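Local coordinates for tyrosyl-tRNA synthetase (Pyrococcus horikoshii, PDB 2CYC), which catalyses the ATP-dependent attachment of tyrosine to its cognate tRNA, probably by way of a tyrosyl-adenylate intermediate, at residues 4-9 and 62-67; 12-17 and 54-59; 74-79 and 123-128. One frame throughout, in Å; residues are numbered along the deposited sequence.

Contacts 1 and 2 are neighbours, their centres about 11 Å apart, and both use helix 48-63 of the class I Rossmann-type catalytic domain. Helix 3-11 meets the C-terminal end of that helix in contact 1, and the following loop and strand 15-19 meet its middle in contact 2, which along the chain is nested inside the loop that contact 1 closes. They touch through a probable hydrogen bond from Lys57 NZ to Leu9 O (2.9 Å). Contact 3 comes later in the chain, about 30 Å and 26 Å from the other two, centre to centre, and reaches the bound tyrosine. The first two thus fasten the N-terminal helix and first strand to helix 48-63.

Contact 1: residues 4-9 and 62-67; sequences EERINL and QKAGIK
Arg6 and Ala64 bring their CA atoms to 4.9 Å, the nearest backbone approach of the two segments, where helix 3-11 passes the end of helix 48-63. That end is a Schellman motif in a beta-alpha-beta crossover: helix 48-63 connects the parallel neighbours 36-40 and 69-72 of the Rossmann-type sheet. Gly65, without a side chain, takes the positive phi of the motif (83°), and its N returns a bond to Gln62 O at 2.9 Å. Lys67 then forms backbone hydrogen bonds with Leu34 and His36, bringing the chain into the sheet.

One side-chain bond ties helix 3-11 to this turn. The Arg6 chain bends at its second and third torsions (chi3 -86°), carrying the guanidinium over to the turn with its edge presented to the peptide. Terminal nitrogen NH1 donates to Ala64 O at 2.6 Å with an N-H...O angle of 161°; that oxygen is crowded in the model, so the exact length is doubtful. Gly65 O also lies near the guanidinium plane, 4.0 Å from NH1 of Arg6. Phe28 of helix 21-30 and Leu34 also touch the Arg6 side chain.

Apolar contact lies one helical turn further on. Leu9 points at the helix end, its CG resting 4.2 Å from Lys63 CB, while the long amine tail of Lys63 leads away. Beside that pair, Leu9 CB meets the buried methyl CB of Ala64 at 4.0 Å.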
loop_
_atom_site.group_PDB
_atom_site.type_symbol
_atom_site.label_atom_id
_atom_site.label_comp_id
_atom_site.label_asym_id
_atom_site.label_seq_id
_atom_site.Cartn_x
_atom_site.Cartn_y
_atom_site.Cartn_z
ATOM N N GLU A 4 -37.965 15.488 -1.179
ATOM C CA GLU A 4 -37.580 16.628 -2.010
ATOM C C GLU A 4 -36.779 17.645 -1.194
ATOM O O GLU A 4 -35.779 18.194 -1.655
ATOM C CB GLU A 4 -38.829 17.286 -2.599
ATOM C CG GLU A 4 -38.543 18.479 -3.485
ATOM C CD GLU A 4 -39.790 18.976 -4.220
ATOM O OE1 GLU A 4 -39.682 19.974 -4.953
ATOM O OE2 GLU A 4 -40.873 18.370 -4.067
ATOM N N GLU A 5 -37.227 17.885 0.028
ATOM C CA GLU A 5 -36.555 18.804 0.924
ATOM C C GLU A 5 -35.205 18.227 1.371
ATOM O O GLU A 5 -34.233 18.969 1.555
ATOM C CB GLU A 5 -37.451 19.073 2.130
ATOM C CG GLU A 5 -36.850 19.980 3.172
ATOM C CD GLU A 5 -37.872 20.396 4.224
ATOM O OE1 GLU A 5 -37.471 21.024 5.231
ATOM O OE2 GLU A 5 -39.077 20.099 4.036
ATOM N N ARG A 6 -35.139 16.906 1.534
ATOM C CA ARG A 6 -33.883 16.257 1.945
ATOM C C ARG A 6 -32.844 16.388 0.829
ATOM O O ARG A 6 -31.682 16.706 1.078
ATOM C CB ARG A 6 -34.111 14.770 2.252
ATOM C CG ARG A 6 -35.052 14.546 3.425
ATOM C CD ARG A 6 -34.394 13.681 4.497
ATOM N NE ARG A 6 -34.600 12.285 4.191
ATOM C CZ ARG A 6 -34.052 11.262 4.832
ATOM N NH1 ARG A 6 -33.220 11.435 5.856
ATOM N NH2 ARG A 6 -34.370 10.042 4.450
ATOM N N ILE A 7 -33.278 16.125 -0.399
ATOM C CA ILE A 7 -32.405 16.236 -1.556
ATOM C C ILE A 7 -31.890 17.658 -1.692
ATOM O O ILE A 7 -30.699 17.869 -1.912
ATOM C CB ILE A 7 -33.150 15.836 -2.847
ATOM C CG1 ILE A 7 -33.364 14.315 -2.846
ATOM C CG2 ILE A 7 -32.369 16.312 -4.079
ATOM C CD1 ILE A 7 -34.185 13.782 -4.023
ATOM N N ASN A 8 -32.780 18.638 -1.545
ATOM C CA ASN A 8 -32.372 20.037 -1.668
ATOM C C ASN A 8 -31.345 20.447 -0.614
ATOM O O ASN A 8 -30.472 21.263 -0.885
ATOM C CB ASN A 8 -33.579 20.977 -1.575
ATOM C CG ASN A 8 -34.431 20.957 -2.825
ATOM O OD1 ASN A 8 -33.971 20.570 -3.900
ATOM N ND2 ASN A 8 -35.677 21.393 -2.696
ATOM N N LEU A 9 -31.463 19.904 0.592
ATOM C CA LEU A 9 -30.507 20.222 1.652
ATOM C C LEU A 9 -29.118 19.726 1.217
ATOM O O LEU A 9 -28.106 20.393 1.444
ATOM C CB LEU A 9 -30.909 19.533 2.965
ATOM C CG LEU A 9 -31.525 20.258 4.181
ATOM C CD1 LEU A 9 -31.524 21.758 4.009
ATOM C CD2 LEU A 9 -32.938 19.736 4.408
ATOM N N GLN A 62 -27.067 17.377 8.592
ATOM C CA GLN A 62 -27.727 17.067 9.855
ATOM C C GLN A 62 -29.237 17.304 9.705
ATOM O O GLN A 62 -30.043 16.460 10.104
ATOM C CB GLN A 62 -27.183 17.947 10.999
ATOM C CG GLN A 62 -25.711 17.725 11.376
ATOM C CD GLN A 62 -25.300 18.525 12.621
ATOM O OE1 GLN A 62 -25.571 19.723 12.726
ATOM N NE2 GLN A 62 -24.641 17.860 13.562
ATOM N N LYS A 63 -29.615 18.439 9.115
ATOM C CA LYS A 63 -31.038 18.757 8.940
ATOM C C LYS A 63 -31.769 17.774 8.041
ATOM O O LYS A 63 -32.991 17.627 8.126
ATOM C CB LYS A 63 -31.218 20.173 8.382
ATOM C CG LYS A 63 -30.903 21.266 9.381
ATOM C CD LYS A 63 -31.191 22.650 8.810
ATOM C CE LYS A 63 -30.769 23.756 9.783
ATOM N NZ LYS A 63 -29.300 23.748 10.062
ATOM N N ALA A 64 -31.024 17.108 7.168
ATOM C CA ALA A 64 -31.620 16.139 6.266
ATOM C C ALA A 64 -31.700 14.774 6.948
ATOM O O ALA A 64 -32.178 13.814 6.360
ATOM C CB ALA A 64 -30.786 16.032 4.990
ATOM N N GLY A 65 -31.220 14.685 8.183
ATOM C CA GLY A 65 -31.262 13.411 8.884
ATOM C C GLY A 65 -30.100 12.492 8.537
ATOM O O GLY A 65 -30.244 11.270 8.539
ATOM N N ILE A 66 -28.947 13.082 8.228
ATOM C CA ILE A 66 -27.738 12.325 7.899
ATOM C C ILE A 66 -26.777 12.404 9.089
ATOM O O ILE A 66 -26.569 13.484 9.646
ATOM C CB ILE A 66 -27.039 12.930 6.654
ATOM C CG1 ILE A 66 -27.950 12.782 5.424
ATOM C CG2 ILE A 66 -25.678 12.253 6.433
ATOM C CD1 ILE A 66 -27.518 13.612 4.236
ATOM N N LYS A 67 -26.205 11.267 9.491
ATOM C CA LYS A 67 -25.255 11.246 10.611
ATOM C C LYS A 67 -23.908 11.752 10.092
ATOM O O LYS A 67 -23.293 11.132 9.223
ATOM C CB LYS A 67 -25.098 9.822 11.157
ATOM C CG LYS A 67 -24.286 9.733 12.451
ATOM C CD LYS A 67 -25.008 10.407 13.626
ATOM C CE LYS A 67 -24.235 10.238 14.936
ATOM N NZ LYS A 67 -24.735 11.143 16.023
#

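Contact 2: residues 12-17 and 54-59; sequences KKPTEE and AGAKIA
Lys57, buried on helix 48-63, sends its ammonium group to the C-terminal end of helix 3-11, where the carbonyls of Leu9, Val10 and Lys12 gather. Its chain bends at the second and third torsions (chi2 -40°), folding NZ towards those carbonyl groups.

The polar contacts centre on NZ. Lys57 NZ donates to Lys12 O at 2.9 Å, approaching off the carbonyl axis with a C=O...N angle of 140° and a tilt of 22° from the carbonyl plane. Lys12 O also accepts from the backbone N of Thr15 (3.1 Å), which comes from the opposite face of that plane, so two donors grip the oxygen. Lys12 O, Leu9 O, Val10 O and the Asp60 carboxylate surround Lys57 NZ and must share its three hydrogens; the negative end of helix 3-11 probably favours its positive charge. The Thr15 side chain crosses that of Lys57 at about a right angle, its OG1, bonded to Val10 O, 3.0 Å from Lys57 CE. The Lys12 amine stands 6.4 Å from that of Lys57, measured NZ to NZ, and the likeness of charge is probably offset by Asp60, which both lysines engage, and by Glu300, a further partner of Lys12.

The apolar part belongs to Pro14, which follows a cis peptide bond. Its ring slides along the lysine chain, with Pro14 CD 3.7 Å from Lys57 CD, and the same CD meets the methyl CB of Ala56 at 4.0 Å.

In sum, a buried lysine ammonium set among helix C-terminal carbonyls joins helix 3-11 to crossover helix 48-63 of the Rossmann-type fold.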
loop_
_atom_site.group_PDB
_atom_site.type_symbol
_atom_site.label_atom_id
_atom_site.label_comp_id
_atom_site.label_asym_id
_atom_site.label_seq_id
_atom_site.Cartn_x
_atom_site.Cartn_y
_atom_site.Cartn_z
ATOM N N LYS A 12 -28.048 22.108 -1.885
ATOM C CA LYS A 12 -27.817 23.539 -1.710
ATOM C C LYS A 12 -26.353 23.951 -1.577
ATOM O O LYS A 12 -25.524 23.208 -1.030
ATOM C CB LYS A 12 -28.607 24.068 -0.512
ATOM C CG LYS A 12 -28.297 23.371 0.789
ATOM C CD LYS A 12 -29.126 23.934 1.949
ATOM C CE LYS A 12 -28.718 25.358 2.308
ATOM N NZ LYS A 12 -29.169 25.728 3.676
ATOM N N LYS A 13 -26.045 25.146 -2.088
ATOM C CA LYS A 13 -24.686 25.678 -2.036
ATOM C C LYS A 13 -24.213 25.644 -0.603
ATOM O O LYS A 13 -25.005 25.813 0.314
ATOM C CB LYS A 13 -24.644 27.116 -2.564
ATOM C CG LYS A 13 -24.804 27.200 -4.066
ATOM C CD LYS A 13 -24.601 28.617 -4.583
ATOM C CE LYS A 13 -24.196 28.593 -6.057
ATOM N NZ LYS A 13 -25.086 27.729 -6.883
ATOM N N PRO A 14 -22.897 25.515 -0.390
ATOM C CA PRO A 14 -21.830 25.412 -1.392
ATOM C C PRO A 14 -21.658 24.109 -2.187
ATOM O O PRO A 14 -20.623 23.913 -2.818
ATOM C CB PRO A 14 -20.584 25.763 -0.583
ATOM C CG PRO A 14 -20.881 25.089 0.733
ATOM C CD PRO A 14 -22.342 25.469 0.975
ATOM N N THR A 15 -22.637 23.215 -2.160
ATOM C CA THR A 15 -22.496 21.992 -2.946
ATOM C C THR A 15 -22.259 22.396 -4.402
ATOM O O THR A 15 -22.928 23.291 -4.920
ATOM C CB THR A 15 -23.764 21.126 -2.911
ATOM O OG1 THR A 15 -23.942 20.590 -1.598
ATOM C CG2 THR A 15 -23.660 19.988 -3.925
ATOM N N GLU A 16 -21.312 21.738 -5.057
ATOM C CA GLU A 16 -21.018 22.034 -6.452
ATOM C C GLU A 16 -21.323 20.829 -7.334
ATOM O O GLU A 16 -21.694 20.969 -8.496
ATOM C CB GLU A 16 -19.544 22.430 -6.614
ATOM C CG GLU A 16 -19.101 22.575 -8.070
ATOM C CD GLU A 16 -17.676 23.099 -8.213
ATOM O OE1 GLU A 16 -17.108 22.974 -9.321
ATOM O OE2 GLU A 16 -17.126 23.640 -7.227
ATOM N N GLU A 17 -21.178 19.639 -6.772
ATOM C CA GLU A 17 -21.418 18.429 -7.537
ATOM C C GLU A 17 -21.891 17.285 -6.649
ATOM O O GLU A 17 -21.432 17.135 -5.516
ATOM C CB GLU A 17 -20.120 18.006 -8.256
ATOM C CG GLU A 17 -20.220 16.708 -9.072
ATOM C CD GLU A 17 -18.875 16.249 -9.644
ATOM O OE1 GLU A 17 -18.827 15.942 -10.848
ATOM O OE2 GLU A 17 -17.867 16.171 -8.898
ATOM N N ALA A 54 -17.224 23.407 4.651
ATOM C CA ALA A 54 -17.481 22.069 5.189
ATOM C C ALA A 54 -18.534 22.182 6.298
ATOM O O ALA A 54 -19.441 21.366 6.397
ATOM C CB ALA A 54 -16.196 21.468 5.753
ATOM N N GLY A 55 -18.398 23.213 7.125
ATOM C CA GLY A 55 -19.327 23.428 8.217
ATOM C C GLY A 55 -20.734 23.635 7.721
ATOM O O GLY A 55 -21.682 23.086 8.289
ATOM N N ALA A 56 -20.879 24.434 6.663
ATOM C CA ALA A 56 -22.197 24.681 6.086
ATOM C C ALA A 56 -22.834 23.366 5.617
ATOM O O ALA A 56 -23.999 23.105 5.900
ATOM C CB ALA A 56 -22.082 25.647 4.926
ATOM N N LYS A 57 -22.075 22.525 4.915
ATOM C CA LYS A 57 -22.650 21.264 4.443
ATOM C C LYS A 57 -22.978 20.318 5.599
ATOM O O LYS A 57 -24.007 19.637 5.579
ATOM C CB LYS A 57 -21.717 20.560 3.445
ATOM C CG LYS A 57 -21.583 21.264 2.096
ATOM C CD LYS A 57 -22.927 21.831 1.595
ATOM C CE LYS A 57 -23.994 20.746 1.415
ATOM N NZ LYS A 57 -25.335 21.341 1.142
ATOM N N ILE A 58 -22.102 20.269 6.601
ATOM C CA ILE A 58 -22.356 19.411 7.739
ATOM C C ILE A 58 -23.695 19.831 8.357
ATOM O O ILE A 58 -24.527 18.978 8.695
ATOM C CB ILE A 58 -21.199 19.504 8.756
ATOM C CG1 ILE A 58 -20.011 18.664 8.244
ATOM C CG2 ILE A 58 -21.653 19.011 10.112
ATOM C CD1 ILE A 58 -18.694 18.930 8.989
ATOM N N ALA A 59 -23.919 21.140 8.464
ATOM C CA ALA A 59 -25.172 21.650 9.014
ATOM C C ALA A 59 -26.344 21.200 8.147
ATOM O O ALA A 59 -27.371 20.753 8.665
ATOM C CB ALA A 59 -25.142 23.189 9.099
#

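Contact 3: residues 74-79 and 123-128; sequences DWHSWI and EILEKG. With TYR (tyrosine), chain C.
The wall of the tyrosine pocket includes His76 on helix 74-79, and Leu125 at the end of helix 122-125 packs behind it and against Trp75. Leu125 CB sits over one face of the indole, 3.8 Å from the centroid of the six-membered ring and only 13° off its normal, a CH-pi contact. With CG anti to the carbonyl carbon (chi1 -49°), Leu125 carries its methyl CD1 to the root of the same side chain, 3.4 Å from Trp75 CB and also 4.0 Å from His76 CE1. Leucine thus spans two successive aromatic residues. Trp78 CZ3 lies over the opposite face of the Trp75 ring.

The substrate ring, turned steeply to the imidazole, sets its CE2 over one face of His76, offset toward the rim and 3.4 Å from His76 CD2. Tyr168 meets the histidine edge-to-face, and Asp175, which also binds the substrate, makes a weak hydrogen bond to its NE2. A water lies in the indole plane, accepting from Trp75 NE1 (3.0 Å) and donating to Glu126 OE2 (3.1 Å).

Helix 74-79 follows strand 69-72 and helix 122-125 follows the parallel neighbour 117-120. Leu87 of helix 87-108 and Trp131 of helix 128-138 touch Trp75, while Gln132 of the second subunit packs on the same indole at the dimer interface.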
loop_
_atom_site.group_PDB
_atom_site.type_symbol
_atom_site.label_atom_id
_atom_site.label_comp_id
_atom_site.label_asym_id
_atom_site.label_seq_id
_atom_site.Cartn_x
_atom_site.Cartn_y
_atom_site.Cartn_z
ATOM N N ASP A 74 -4.728 11.654 10.414
ATOM C CA ASP A 74 -3.371 11.748 10.945
ATOM C C ASP A 74 -2.276 11.003 10.177
ATOM O O ASP A 74 -1.309 11.637 9.748
ATOM C CB ASP A 74 -3.331 11.406 12.461
ATOM C CG ASP A 74 -3.943 10.046 12.811
ATOM O OD1 ASP A 74 -4.539 9.368 11.941
ATOM O OD2 ASP A 74 -3.827 9.662 13.998
ATOM N N TRP A 75 -2.409 9.688 9.986
ATOM C CA TRP A 75 -1.382 8.948 9.243
ATOM C C TRP A 75 -1.264 9.508 7.833
ATOM O O TRP A 75 -0.165 9.572 7.271
ATOM C CB TRP A 75 -1.704 7.449 9.155
ATOM C CG TRP A 75 -1.487 6.691 10.423
ATOM C CD1 TRP A 75 -1.469 7.201 11.697
ATOM C CD2 TRP A 75 -1.363 5.268 10.561
ATOM N NE1 TRP A 75 -1.348 6.182 12.614
ATOM C CE2 TRP A 75 -1.281 4.986 11.948
ATOM C CE3 TRP A 75 -1.319 4.202 9.649
ATOM C CZ2 TRP A 75 -1.159 3.679 12.446
ATOM C CZ3 TRP A 75 -1.199 2.896 10.143
ATOM C CH2 TRP A 75 -1.119 2.650 11.532
ATOM N N HIS A 76 -2.395 9.914 7.261
ATOM C CA HIS A 76 -2.401 10.472 5.909
ATOM C C HIS A 76 -1.518 11.719 5.871
ATOM O O HIS A 76 -0.733 11.898 4.946
ATOM C CB HIS A 76 -3.823 10.862 5.467
ATOM C CG HIS A 76 -4.827 9.758 5.584
ATOM N ND1 HIS A 76 -5.275 9.283 6.799
ATOM C CD2 HIS A 76 -5.511 9.072 4.635
ATOM C CE1 HIS A 76 -6.196 8.356 6.594
ATOM N NE2 HIS A 76 -6.358 8.209 5.289
ATOM N N SER A 77 -1.663 12.580 6.874
ATOM C CA SER A 77 -0.880 13.812 6.957
ATOM C C SER A 77 0.594 13.494 7.176
ATOM O O SER A 77 1.471 14.199 6.681
ATOM C CB SER A 77 -1.396 14.694 8.101
ATOM O OG SER A 77 -2.758 15.024 7.911
ATOM N N TRP A 78 0.851 12.438 7.940
ATOM C CA TRP A 78 2.210 11.985 8.221
ATOM C C TRP A 78 2.841 11.552 6.888
ATOM O O TRP A 78 3.971 11.925 6.560
ATOM C CB TRP A 78 2.135 10.823 9.219
ATOM C CG TRP A 78 3.335 9.913 9.288
ATOM C CD1 TRP A 78 4.656 10.279 9.312
ATOM C CD2 TRP A 78 3.312 8.480 9.380
ATOM N NE1 TRP A 78 5.455 9.158 9.416
ATOM C CE2 TRP A 78 4.658 8.042 9.458
ATOM C CE3 TRP A 78 2.279 7.521 9.407
ATOM C CZ2 TRP A 78 5.005 6.681 9.557
ATOM C CZ3 TRP A 78 2.619 6.169 9.508
ATOM C CH2 TRP A 78 3.979 5.761 9.580
ATOM N N ILE A 79 2.085 10.777 6.119
ATOM C CA ILE A 79 2.528 10.300 4.814
ATOM C C ILE A 79 2.778 11.478 3.882
ATOM O O ILE A 79 3.752 11.497 3.121
ATOM C CB ILE A 79 1.451 9.399 4.172
ATOM C CG1 ILE A 79 1.460 8.024 4.847
ATOM C CG2 ILE A 79 1.667 9.307 2.663
ATOM C CD1 ILE A 79 0.340 7.111 4.363
ATOM N N GLU A 123 -7.622 5.557 14.707
ATOM C CA GLU A 123 -8.572 4.713 15.424
ATOM C C GLU A 123 -8.928 3.523 14.531
ATOM O O GLU A 123 -9.119 2.408 15.023
ATOM C CB GLU A 123 -9.858 5.485 15.771
ATOM C CG GLU A 123 -9.675 6.713 16.676
ATOM C CD GLU A 123 -10.990 7.470 16.930
ATOM O OE1 GLU A 123 -10.940 8.664 17.320
ATOM O OE2 GLU A 123 -12.071 6.865 16.746
ATOM N N ILE A 124 -9.034 3.747 13.220
ATOM C CA ILE A 124 -9.344 2.629 12.334
ATOM C C ILE A 124 -8.088 2.080 11.662
ATOM O O ILE A 124 -8.018 0.888 11.380
ATOM C CB ILE A 124 -10.392 2.997 11.229
ATOM C CG1 ILE A 124 -9.811 4.011 10.240
ATOM C CG2 ILE A 124 -11.662 3.554 11.878
ATOM C CD1 ILE A 124 -10.751 4.323 9.056
ATOM N N LEU A 125 -7.090 2.924 11.413
ATOM C CA LEU A 125 -5.865 2.451 10.747
ATOM C C LEU A 125 -5.068 1.455 11.600
ATOM O O LEU A 125 -4.278 0.665 11.079
ATOM C CB LEU A 125 -4.973 3.636 10.346
ATOM C CG LEU A 125 -5.680 4.778 9.605
ATOM C CD1 LEU A 125 -4.686 5.913 9.311
ATOM C CD2 LEU A 125 -6.291 4.251 8.316
ATOM N N GLU A 126 -5.288 1.490 12.909
ATOM C CA GLU A 126 -4.617 0.573 13.826
ATOM C C GLU A 126 -5.275 -0.806 13.784
ATOM O O GLU A 126 -4.964 -1.682 14.584
ATOM C CB GLU A 126 -4.641 1.143 15.257
ATOM C CG GLU A 126 -3.518 2.150 15.500
ATOM C CD GLU A 126 -3.737 3.035 16.717
ATOM O OE1 GLU A 126 -4.516 2.647 17.619
ATOM O OE2 GLU A 126 -3.113 4.121 16.767
ATOM N N LYS A 127 -6.179 -1.002 12.832
ATOM C CA LYS A 127 -6.854 -2.287 12.696
ATOM C C LYS A 127 -6.449 -2.991 11.403
ATOM O O LYS A 127 -6.595 -2.437 10.317
ATOM C CB LYS A 127 -8.367 -2.077 12.737
ATOM C CG LYS A 127 -8.851 -1.587 14.085
ATOM C CD LYS A 127 -10.351 -1.396 14.103
ATOM C CE LYS A 127 -10.869 -1.406 15.530
ATOM N NZ LYS A 127 -10.107 -0.471 16.412
ATOM N N GLY A 128 -5.935 -4.212 11.529
ATOM C CA GLY A 128 -5.516 -4.963 10.360
ATOM C C GLY A 128 -6.616 -5.271 9.353
ATOM O O GLY A 128 -6.339 -5.382 8.159
HETATM N N TYR C . -7.138 14.049 0.984
HETATM C CA TYR C . -7.876 14.983 1.888
HETATM C C TYR C . -7.281 16.387 1.806
HETATM O O TYR C . -6.211 16.541 1.178
HETATM C CB TYR C . -7.815 14.473 3.337
HETATM C CG TYR C . -8.521 13.146 3.543
HETATM C CD1 TYR C . -9.887 13.013 3.296
HETATM C CD2 TYR C . -7.820 12.021 3.986
HETATM C CE1 TYR C . -10.542 11.783 3.481
HETATM C CE2 TYR C . -8.462 10.799 4.183
HETATM C CZ TYR C . -9.817 10.682 3.926
HETATM O OH TYR C . -10.442 9.461 4.111
HETATM O OXT TYR C . -7.889 17.316 2.374
HETATM O O HOH W 1 -1.038 6.058 15.563
#